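Local coordinates for segregation and condensation protein A (Thermococcus onnurineus, PDB 6IVH) that is probably the kleisin subunit of an archaeal Smc-based condensin, helping to organise and segregate chromosomes, and is represented here by its N-terminal domain, at residues Ile9-Leu18 with Leu34-Met45. Sequence-based numbering, arbitrary orientation.
Sequences ITPVDILLQL and LTEKYIERLREM
Two helices of the kleisin N-terminal domain pack here, their segments 11-18 and 34-45 crossing at 112° between N-to-C directions, and Ile-14 meets Tyr-38 and Arg-41 where they pass. The beta-branched Ile-14 suits this place because its two arms spread over the tyrosine. Its CG2 lies obliquely against the Tyr-38 ring, 3.5 Å from CD2, and also touches CG of Arg-41, while the CG1-CD1 arm passes the hydroxyl end of the same ring to reach CD1 of Leu-42 at 3.8 Å. With CG anti to the backbone N (chi1 -180°), the tyrosine swings its ring toward helix 11-20; its hydroxyl passes beside Pro-11 and hydrogen-bonds to Ala-56 O, tying the crossing to helix 54-72, so a buried polar end is satisfied.

Farther along, branched leucine ends fill the apolar interior: Leu-18 CD1 packs on Leu-34 CD2 at 3.7 Å, and Leu-15 CD2 on Leu-34 CD1 at 4.0 Å. Leu-15 also touches helix 107-120, which extends the core of this small helical domain.

On the partly exposed side, Arg-41 offers Ile-14 an aliphatic stem and Gln-17 a flat charged end. The Gln-17 amide stacks over one guanidinium face, the planes 24° apart. Selenomethionine Met-45 lays its SE over the opposite face, and Glu-44 OE1, near the guanidinium plane, accepts from Arg-41 NH1 at 3.0 Å in a salt bridge.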
loop_
_atom_site.group_PDB
_atom_site.type_symbol
_atom_site.label_atom_id
_atom_site.label_comp_id
_atom_site.label_asym_id
_atom_site.label_seq_id
_atom_site.Cartn_x
_atom_site.Cartn_y
_atom_site.Cartn_z
ATOM N N ILE A 9 11.374 -1.174 -8.563
ATOM C CA ILE A 9 10.606 -0.398 -7.595
ATOM C C ILE A 9 9.893 -1.365 -6.659
ATOM O O ILE A 9 9.117 -2.220 -7.100
ATOM C CB ILE A 9 9.604 0.528 -8.298
ATOM C CG1 ILE A 9 10.319 1.476 -9.262
ATOM C CG2 ILE A 9 8.803 1.315 -7.275
ATOM C CD1 ILE A 9 11.341 2.360 -8.606
ATOM N N THR A 10 10.154 -1.233 -5.374
ATOM C CA THR A 10 9.581 -2.106 -4.364
ATOM C C THR A 10 8.365 -1.454 -3.723
ATOM O O THR A 10 8.169 -0.240 -3.834
ATOM C CB THR A 10 10.629 -2.424 -3.293
ATOM O OG1 THR A 10 11.014 -1.214 -2.630
ATOM C CG2 THR A 10 11.855 -3.070 -3.925
ATOM N N PRO A 11 7.511 -2.238 -3.054
ATOM C CA PRO A 11 6.368 -1.629 -2.351
ATOM C C PRO A 11 6.773 -0.573 -1.340
ATOM O O PRO A 11 6.040 0.406 -1.149
ATOM C CB PRO A 11 5.698 -2.828 -1.666
ATOM C CG PRO A 11 6.104 -4.008 -2.472
ATOM C CD PRO A 11 7.475 -3.711 -3.002
ATOM N N VAL A 12 7.921 -0.744 -0.682
ATOM C CA VAL A 12 8.358 0.232 0.310
ATOM C C VAL A 12 8.720 1.550 -0.362
ATOM O O VAL A 12 8.437 2.632 0.171
ATOM C CB VAL A 12 9.534 -0.335 1.126
ATOM C CG1 VAL A 12 9.963 0.652 2.202
ATOM C CG2 VAL A 12 9.153 -1.677 1.737
ATOM N N ASP A 13 9.343 1.480 -1.544
ATOM C CA ASP A 13 9.708 2.688 -2.282
ATOM C C ASP A 13 8.497 3.585 -2.505
ATOM O O ASP A 13 8.560 4.800 -2.285
ATOM C CB ASP A 13 10.344 2.312 -3.621
ATOM C CG ASP A 13 11.696 1.648 -3.463
ATOM O OD1 ASP A 13 12.434 2.016 -2.528
ATOM O OD2 ASP A 13 12.017 0.757 -4.278
ATOM N N ILE A 14 7.381 3.001 -2.943
ATOM C CA ILE A 14 6.194 3.799 -3.226
ATOM C C ILE A 14 5.604 4.359 -1.938
ATOM O O ILE A 14 5.190 5.524 -1.884
ATOM C CB ILE A 14 5.168 2.962 -4.012
ATOM C CG1 ILE A 14 5.776 2.488 -5.336
ATOM C CG2 ILE A 14 3.896 3.761 -4.249
ATOM C CD1 ILE A 14 4.873 1.580 -6.144
ATOM N N LEU A 15 5.568 3.551 -0.877
ATOM C CA LEU A 15 4.981 4.012 0.377
ATOM C C LEU A 15 5.823 5.111 1.014
ATOM O O LEU A 15 5.277 6.100 1.518
ATOM C CB LEU A 15 4.803 2.836 1.337
ATOM C CG LEU A 15 3.774 1.783 0.911
ATOM C CD1 LEU A 15 3.949 0.496 1.704
ATOM C CD2 LEU A 15 2.360 2.329 1.072
ATOM N N LEU A 16 7.154 4.965 0.988
ATOM C CA LEU A 16 8.024 5.978 1.585
ATOM C C LEU A 16 7.924 7.311 0.849
ATOM O O LEU A 16 7.933 8.378 1.477
ATOM C CB LEU A 16 9.477 5.497 1.608
ATOM C CG LEU A 16 9.857 4.402 2.600
ATOM C CD1 LEU A 16 11.310 3.994 2.436
ATOM C CD2 LEU A 16 9.607 4.897 4.001
ATOM N N GLN A 17 7.855 7.273 -0.482
ATOM C CA GLN A 17 7.750 8.505 -1.259
ATOM C C GLN A 17 6.412 9.198 -1.024
ATOM O O GLN A 17 6.320 10.426 -1.131
ATOM C CB GLN A 17 7.952 8.199 -2.747
ATOM C CG GLN A 17 7.993 9.435 -3.662
ATOM C CD GLN A 17 6.629 9.829 -4.204
ATOM O OE1 GLN A 17 5.700 9.017 -4.251
ATOM N NE2 GLN A 17 6.504 11.084 -4.622
ATOM N N LEU A 18 5.366 8.427 -0.723
ATOM C CA LEU A 18 4.097 9.026 -0.323
ATOM C C LEU A 18 4.224 9.704 1.034
ATOM O O LEU A 18 3.681 10.794 1.246
ATOM C CB LEU A 18 2.994 7.965 -0.289
ATOM C CG LEU A 18 2.531 7.369 -1.622
ATOM C CD1 LEU A 18 1.519 6.257 -1.387
ATOM C CD2 LEU A 18 1.943 8.455 -2.505
ATOM N N LEU A 34 -5.290 5.688 1.121
ATOM C CA LEU A 34 -3.924 5.310 0.773
ATOM C C LEU A 34 -3.882 4.406 -0.452
ATOM O O LEU A 34 -2.913 4.454 -1.220
ATOM C CB LEU A 34 -3.254 4.622 1.965
ATOM C CG LEU A 34 -1.779 4.199 1.897
ATOM C CD1 LEU A 34 -1.587 2.823 1.259
ATOM C CD2 LEU A 34 -0.950 5.248 1.175
ATOM N N THR A 35 -4.912 3.581 -0.649
ATOM C CA THR A 35 -4.871 2.581 -1.712
ATOM C C THR A 35 -4.780 3.232 -3.088
ATOM O O THR A 35 -3.945 2.845 -3.914
ATOM C CB THR A 35 -6.097 1.673 -1.623
ATOM O OG1 THR A 35 -6.111 1.023 -0.346
ATOM C CG2 THR A 35 -6.058 0.619 -2.721
ATOM N N GLU A 36 -5.622 4.232 -3.352
ATOM C CA GLU A 36 -5.595 4.856 -4.671
ATOM C C GLU A 36 -4.369 5.744 -4.851
ATOM O O GLU A 36 -3.872 5.884 -5.972
ATOM C CB GLU A 36 -6.881 5.650 -4.917
ATOM C CG GLU A 36 -7.077 6.101 -6.371
ATOM C CD GLU A 36 -7.156 4.940 -7.358
ATOM O OE1 GLU A 36 -7.481 3.812 -6.933
ATOM O OE2 GLU A 36 -6.900 5.166 -8.561
ATOM N N LYS A 37 -3.863 6.344 -3.769
ATOM C CA LYS A 37 -2.604 7.079 -3.861
ATOM C C LYS A 37 -1.461 6.149 -4.252
ATOM O O LYS A 37 -0.580 6.526 -5.036
ATOM C CB LYS A 37 -2.295 7.777 -2.535
ATOM C CG LYS A 37 -3.312 8.830 -2.121
ATOM C CD LYS A 37 -2.853 9.562 -0.868
ATOM C CE LYS A 37 -3.886 10.575 -0.399
ATOM N NZ LYS A 37 -5.069 9.915 0.217
ATOM N N TYR A 38 -1.461 4.926 -3.715
ATOM C CA TYR A 38 -0.476 3.932 -4.123
ATOM C C TYR A 38 -0.635 3.576 -5.595
ATOM O O TYR A 38 0.355 3.470 -6.329
ATOM C CB TYR A 38 -0.607 2.681 -3.252
ATOM C CG TYR A 38 0.373 1.577 -3.583
ATOM C CD1 TYR A 38 0.071 0.613 -4.539
ATOM C CD2 TYR A 38 1.593 1.490 -2.929
ATOM C CE1 TYR A 38 0.965 -0.398 -4.840
ATOM C CE2 TYR A 38 2.492 0.485 -3.223
ATOM C CZ TYR A 38 2.174 -0.457 -4.178
ATOM O OH TYR A 38 3.070 -1.460 -4.470
ATOM N N ILE A 39 -1.876 3.383 -6.044
ATOM C CA ILE A 39 -2.117 3.034 -7.440
ATOM C C ILE A 39 -1.778 4.207 -8.351
ATOM O O ILE A 39 -1.236 4.020 -9.448
ATOM C CB ILE A 39 -3.573 2.568 -7.622
ATOM C CG1 ILE A 39 -3.796 1.244 -6.885
ATOM C CG2 ILE A 39 -3.920 2.445 -9.097
ATOM C CD1 ILE A 39 -5.207 0.706 -6.999
ATOM N N GLU A 40 -2.090 5.431 -7.915
ATOM C CA GLU A 40 -1.706 6.614 -8.680
ATOM C C GLU A 40 -0.206 6.627 -8.938
ATOM O O GLU A 40 0.237 6.750 -10.086
ATOM C CB GLU A 40 -2.129 7.888 -7.944
ATOM C CG GLU A 40 -3.622 8.189 -7.984
ATOM C CD GLU A 40 -4.001 9.377 -7.115
ATOM O OE1 GLU A 40 -3.118 10.215 -6.829
ATOM O OE2 GLU A 40 -5.181 9.473 -6.714
ATOM N N ARG A 41 0.591 6.485 -7.877
ATOM C CA ARG A 41 2.042 6.491 -8.033
ATOM C C ARG A 41 2.517 5.282 -8.827
ATOM O O ARG A 41 3.433 5.396 -9.649
ATOM C CB ARG A 41 2.718 6.534 -6.663
ATOM C CG ARG A 41 4.232 6.455 -6.717
ATOM C CD ARG A 41 4.825 7.729 -7.301
ATOM N NE ARG A 41 6.268 7.794 -7.092
ATOM C CZ ARG A 41 7.070 8.680 -7.671
ATOM N NH1 ARG A 41 6.574 9.586 -8.504
ATOM N NH2 ARG A 41 8.371 8.657 -7.419
ATOM N N LEU A 42 1.903 4.118 -8.599
ATOM C CA LEU A 42 2.264 2.928 -9.365
ATOM C C LEU A 42 2.019 3.139 -10.853
ATOM O O LEU A 42 2.790 2.661 -11.693
ATOM C CB LEU A 42 1.477 1.721 -8.861
ATOM C CG LEU A 42 1.820 0.385 -9.515
ATOM C CD1 LEU A 42 3.284 0.050 -9.281
ATOM C CD2 LEU A 42 0.918 -0.717 -8.987
ATOM N N ARG A 43 0.948 3.854 -11.200
ATOM C CA ARG A 43 0.693 4.166 -12.600
ATOM C C ARG A 43 1.731 5.133 -13.154
ATOM O O ARG A 43 2.073 5.061 -14.340
ATOM C CB ARG A 43 -0.719 4.737 -12.754
ATOM C CG ARG A 43 -1.073 5.167 -14.160
ATOM C CD ARG A 43 -2.561 5.426 -14.290
ATOM N NE ARG A 43 -3.340 4.218 -14.030
ATOM C CZ ARG A 43 -3.568 3.270 -14.934
ATOM N NH1 ARG A 43 -3.070 3.384 -16.158
ATOM N NH2 ARG A 43 -4.290 2.204 -14.614
ATOM N N GLU A 44 2.250 6.032 -12.313
ATOM C CA GLU A 44 3.262 6.977 -12.774
ATOM C C GLU A 44 4.540 6.259 -13.193
ATOM O O GLU A 44 5.115 6.565 -14.244
ATOM C CB GLU A 44 3.559 8.006 -11.682
ATOM C CG GLU A 44 2.384 8.916 -11.334
ATOM C CD GLU A 44 2.726 9.929 -10.251
ATOM O OE1 GLU A 44 3.896 9.966 -9.811
ATOM O OE2 GLU A 44 1.821 10.685 -9.835
HETATM N N MSE A 45 4.997 5.298 -12.391
HETATM C CA MSE A 45 6.231 4.580 -12.690
HETATM C C MSE A 45 6.071 3.755 -13.960
HETATM O O MSE A 45 6.988 3.672 -14.775
HETATM C CB MSE A 45 6.637 3.672 -11.525
HETATM C CG MSE A 45 6.188 4.175 -10.166
HETATM SE SE MSE A 45 6.985 5.851 -9.555
HETATM C CE MSE A 45 8.842 5.559 -10.034
#